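Local coordinates for protein ApRick protease (Rickettsia conorii, PDB 5C9F) that probably acts as a retropepsin-like aspartic protease, the crystallised chain being the protease part of a longer, predicted membrane protein, at residues H20-A25 and L101-L106; I43-E48 and A76-N81. One frame throughout, in Å; residues are numbered along the deposited sequence.

Interaction 1: residues H20-A25 and L101-L106; sequences HFYINA and LDISLL
Ile23 and Leu106, the nearest residues of the two segments, keep their CA atoms 8.5 Å apart and share no backbone hydrogen bond, because strand 30-36 runs between them, antiparallel to strand 22-27 and parallel to strand 104-106. The contact is therefore carried by side chains alone: 146 Å² is buried between the segments, most of it by two apolar pairs, one bridging the middle strand on each face. In the first, CD1 of Ile103 lies 3.7 Å from CE1 of Tyr22 and almost as close to CD1 of the same ring, so the methyl approaches the CD1-CE1 bond of the phenol obliquely. Ile103 gets there by stretching out: CG1 is anti to the backbone N (chi1 -171°) and CD1 carries on in the same extended line. The phenol is further placed by a hydrogen bond between Tyr22 OH and Asp18 OD2, and Lys33 adds a cation-pi interaction with the ring.

Strands 30-36 and 104-106, together with strand 43-45 on the far side of 104-106, form the psi motif of aspartic proteases, in which a late strand is inserted between two that flank the Asp-Thr-Gly signature. Ser104 makes a backbone hydrogen bond to Met35 of strand 30-36.

The second pair is buried. CD1 of Ile23 meets CD1 of Leu106 at 3.8 Å, the two side chains crossing at about a right angle and touching through one methyl from each. Ile23 also packs on Val36 of the intervening strand, on Leu126 of strand 123-131 and on Met1 of the second subunit, while Leu106 extends to Ile85.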
# COMPACT_ATOMS: atom_id res chain seq x y z
N HIS A 20 21.32 20.21 -5.99
CA HIS A 20 20.95 19.55 -4.73
C HIS A 20 19.46 19.27 -4.62
O HIS A 20 18.66 19.82 -5.34
CB HIS A 20 21.38 20.39 -3.55
CG HIS A 20 22.84 20.68 -3.52
ND1 HIS A 20 23.78 19.68 -3.44
CD2 HIS A 20 23.52 21.85 -3.60
CE1 HIS A 20 24.99 20.23 -3.44
NE2 HIS A 20 24.86 21.54 -3.54
N PHE A 21 19.12 18.28 -3.79
CA PHE A 21 17.77 18.03 -3.44
C PHE A 21 17.48 18.65 -2.09
O PHE A 21 18.29 18.50 -1.13
CB PHE A 21 17.47 16.52 -3.36
CG PHE A 21 17.60 15.79 -4.63
CD1 PHE A 21 16.57 15.81 -5.57
CD2 PHE A 21 18.75 15.08 -4.92
CE1 PHE A 21 16.70 15.14 -6.75
CE2 PHE A 21 18.88 14.40 -6.12
CZ PHE A 21 17.86 14.43 -7.03
N TYR A 22 16.34 19.34 -2.00
CA TYR A 22 15.90 19.88 -0.74
C TYR A 22 14.57 19.28 -0.35
O TYR A 22 13.73 19.01 -1.20
CB TYR A 22 15.80 21.44 -0.81
CG TYR A 22 17.11 22.11 -1.17
CD1 TYR A 22 18.03 22.45 -0.20
CD2 TYR A 22 17.46 22.30 -2.46
CE1 TYR A 22 19.26 23.02 -0.52
CE2 TYR A 22 18.69 22.89 -2.79
CZ TYR A 22 19.57 23.24 -1.80
OH TYR A 22 20.76 23.82 -2.10
N ILE A 23 14.36 19.14 0.96
CA ILE A 23 13.10 18.62 1.50
C ILE A 23 12.70 19.40 2.74
O ILE A 23 13.53 19.68 3.59
CB ILE A 23 13.21 17.17 2.04
CG1 ILE A 23 13.87 16.23 1.07
CG2 ILE A 23 11.81 16.67 2.34
CD1 ILE A 23 14.11 14.88 1.72
N ASN A 24 11.44 19.77 2.79
CA ASN A 24 10.84 20.45 3.94
C ASN A 24 10.26 19.38 4.85
O ASN A 24 9.59 18.45 4.39
CB ASN A 24 9.74 21.40 3.46
CG ASN A 24 10.29 22.58 2.74
OD1 ASN A 24 11.27 23.19 3.17
ND2 ASN A 24 9.71 22.89 1.62
N ALA A 25 10.65 19.43 6.09
CA ALA A 25 10.14 18.53 7.07
C ALA A 25 9.52 19.35 8.18
O ALA A 25 9.92 20.48 8.41
CB ALA A 25 11.31 17.68 7.59
N LEU A 101 27.72 25.97 9.00
CA LEU A 101 26.61 25.37 8.24
C LEU A 101 25.55 26.31 7.61
O LEU A 101 24.72 26.92 8.28
CB LEU A 101 25.92 24.27 9.08
CG LEU A 101 25.23 23.13 8.34
CD1 LEU A 101 26.26 22.32 7.57
CD2 LEU A 101 24.47 22.24 9.32
N ASP A 102 25.50 26.33 6.28
CA ASP A 102 24.50 27.16 5.56
C ASP A 102 23.08 26.64 5.58
O ASP A 102 22.12 27.40 5.69
CB ASP A 102 24.92 27.30 4.08
CG ASP A 102 24.48 28.63 3.48
OD1 ASP A 102 24.83 29.68 4.05
OD2 ASP A 102 23.80 28.62 2.44
N ILE A 103 22.92 25.33 5.50
CA ILE A 103 21.58 24.76 5.54
C ILE A 103 21.63 23.42 6.25
O ILE A 103 22.63 22.67 6.15
CB ILE A 103 21.02 24.61 4.11
CG1 ILE A 103 19.57 24.24 4.17
CG2 ILE A 103 21.81 23.58 3.35
CD1 ILE A 103 18.81 24.47 2.90
N SER A 104 20.57 23.11 6.98
CA SER A 104 20.53 21.89 7.70
C SER A 104 20.56 20.72 6.76
O SER A 104 20.05 20.82 5.63
CB SER A 104 19.30 21.84 8.58
OG SER A 104 19.44 22.78 9.59
N LEU A 105 21.10 19.59 7.23
CA LEU A 105 21.33 18.43 6.42
C LEU A 105 20.54 17.27 6.93
O LEU A 105 20.59 16.95 8.09
CB LEU A 105 22.83 18.03 6.40
CG LEU A 105 23.83 19.12 5.93
CD1 LEU A 105 25.26 18.63 6.05
CD2 LEU A 105 23.53 19.56 4.51
N LEU A 106 19.94 16.56 6.00
CA LEU A 106 19.31 15.31 6.29
C LEU A 106 20.20 14.24 5.69
O LEU A 106 20.52 14.25 4.50
CB LEU A 106 17.97 15.32 5.52
CG LEU A 106 16.87 14.40 5.98
CD1 LEU A 106 15.59 14.82 5.25
CD2 LEU A 106 17.23 13.00 5.62

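Interaction 2: residues I43-E48 and A76-N81; sequences IALTKE and APITLN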
# COMPACT_ATOMS: atom_id res chain seq x y z
N ILE A 43 21.21 13.84 11.35
CA ILE A 43 20.84 15.19 10.93
C ILE A 43 21.81 16.21 11.45
O ILE A 43 22.24 16.15 12.64
CB ILE A 43 19.46 15.53 11.39
CG1 ILE A 43 18.45 14.81 10.50
CG2 ILE A 43 19.20 17.04 11.36
CD1 ILE A 43 17.06 14.89 11.01
N ALA A 44 22.17 17.14 10.59
CA ALA A 44 22.99 18.28 11.01
C ALA A 44 22.17 19.56 10.96
O ALA A 44 21.71 19.97 9.91
CB ALA A 44 24.21 18.39 10.10
N LEU A 45 21.92 20.16 12.11
CA LEU A 45 21.12 21.37 12.16
C LEU A 45 22.01 22.61 12.21
O LEU A 45 22.96 22.66 12.98
CB LEU A 45 20.23 21.37 13.40
CG LEU A 45 18.97 20.59 13.58
CD1 LEU A 45 18.31 21.05 14.88
CD2 LEU A 45 18.04 20.83 12.40
N THR A 46 21.62 23.64 11.49
CA THR A 46 22.27 24.91 11.65
C THR A 46 21.98 25.42 13.04
O THR A 46 20.98 25.09 13.66
CB THR A 46 21.79 25.98 10.63
OG1 THR A 46 20.39 26.25 10.83
CG2 THR A 46 22.00 25.49 9.21
N LYS A 47 22.85 26.29 13.52
CA LYS A 47 22.56 26.99 14.78
C LYS A 47 21.22 27.72 14.75
O LYS A 47 20.38 27.66 15.74
CB LYS A 47 23.70 28.01 15.12
CG LYS A 47 25.03 27.36 15.46
CD LYS A 47 25.96 28.35 16.20
CE LYS A 47 26.15 29.71 15.48
NZ LYS A 47 27.56 30.23 15.40
N GLU A 48 20.91 28.40 13.65
CA GLU A 48 19.63 29.11 13.56
C GLU A 48 18.40 28.15 13.62
O GLU A 48 17.41 28.44 14.29
CB GLU A 48 19.59 29.97 12.32
CG GLU A 48 18.25 30.60 12.01
CD GLU A 48 18.25 31.42 10.70
OE1 GLU A 48 17.37 31.21 9.85
OE2 GLU A 48 19.13 32.31 10.50
N ALA A 76 27.21 19.51 19.20
CA ALA A 76 26.42 19.02 20.34
C ALA A 76 25.41 18.04 19.81
O ALA A 76 24.63 18.37 18.89
CB ALA A 76 25.72 20.17 21.05
N PRO A 77 25.38 16.84 20.37
CA PRO A 77 24.36 15.87 19.97
C PRO A 77 23.00 16.25 20.52
O PRO A 77 22.93 16.77 21.60
CB PRO A 77 24.85 14.55 20.61
CG PRO A 77 25.73 14.98 21.72
CD PRO A 77 26.36 16.26 21.31
N ILE A 78 21.95 16.01 19.73
CA ILE A 78 20.58 16.25 20.15
C ILE A 78 19.73 15.10 19.67
O ILE A 78 20.13 14.34 18.80
CB ILE A 78 20.03 17.57 19.60
CG1 ILE A 78 20.15 17.61 18.07
CG2 ILE A 78 20.77 18.78 20.23
CD1 ILE A 78 19.43 18.75 17.42
N THR A 79 18.52 15.03 20.20
CA THR A 79 17.49 14.11 19.72
C THR A 79 16.22 14.88 19.36
O THR A 79 15.80 15.74 20.10
CB THR A 79 17.17 13.06 20.78
OG1 THR A 79 18.37 12.34 21.07
CG2 THR A 79 16.10 12.11 20.29
N LEU A 80 15.69 14.62 18.17
CA LEU A 80 14.53 15.32 17.69
C LEU A 80 13.31 14.43 17.97
O LEU A 80 13.18 13.33 17.46
CB LEU A 80 14.69 15.63 16.24
CG LEU A 80 15.89 16.55 15.90
CD1 LEU A 80 16.10 16.55 14.41
CD2 LEU A 80 15.71 17.96 16.38
N ASN A 81 12.42 14.92 18.80
CA ASN A 81 11.27 14.13 19.23
C ASN A 81 10.45 13.67 18.04
O ASN A 81 10.07 12.51 17.98
CB ASN A 81 10.37 14.94 20.17
CG ASN A 81 11.08 15.29 21.46
OD1 ASN A 81 11.91 14.55 21.94
ND2 ASN A 81 10.74 16.44 22.02
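In the hydrophobic core of the retropepsin-like fold, Ile43 and Leu45, on the short strand that follows the Asp-Thr-Gly signature, face Ile78 and Leu80 of the long strand 71-84. Both strands pair with strand 88-97, and in the curled sheet they face each other: their axes approach to 9.1 Å with 109° between their directions, and only side chains bridge the gap. Ile43 and Leu45 alternate with Ala44, whose CB turns away. Ile43 meets Leu80 through their CD1 methyls, 3.9 Å apart, the side chains slanting across one another. Leu45 and Ile78 cross more squarely, and their CD1 atoms come to 3.6 Å. Ile78 reaches this point with CG1 lodged between its backbone N and carbonyl carbon (chi1 56°) and CD1 extended beyond. Phe34 packs against both Ile43 and Leu45, and Leu53 adds to the cover of Leu45. Thr46 serves as N-cap of helix 47-52, its OG1 bonded to the N of Asp49. The Leu45 CD1 methyl also lies 4.3 Å from CD2 of Leu80, a looser touch.

Overall arrangement
Interactions 1 and 2 have centres about 13 Å apart and meet where strand 104-106 runs beside strand 43-45. Leu105 N probably donates a hydrogen bond to Ala44 O at 2.8 Å, and the OG of Ser104 lies 3.0 Å from the N of Thr46, again a probable bond; the same OG is hydrogen-bonded to Asp49 OD2 in helix 47-52. Strands 22-27 and 71-84, the other halves of the two contacts, are antiparallel neighbours in the same sheet. Strands 30-36 and 43-45 flank the Asp-Thr-Gly signature, consistent with both contacts helping to frame the presumed active-site segment.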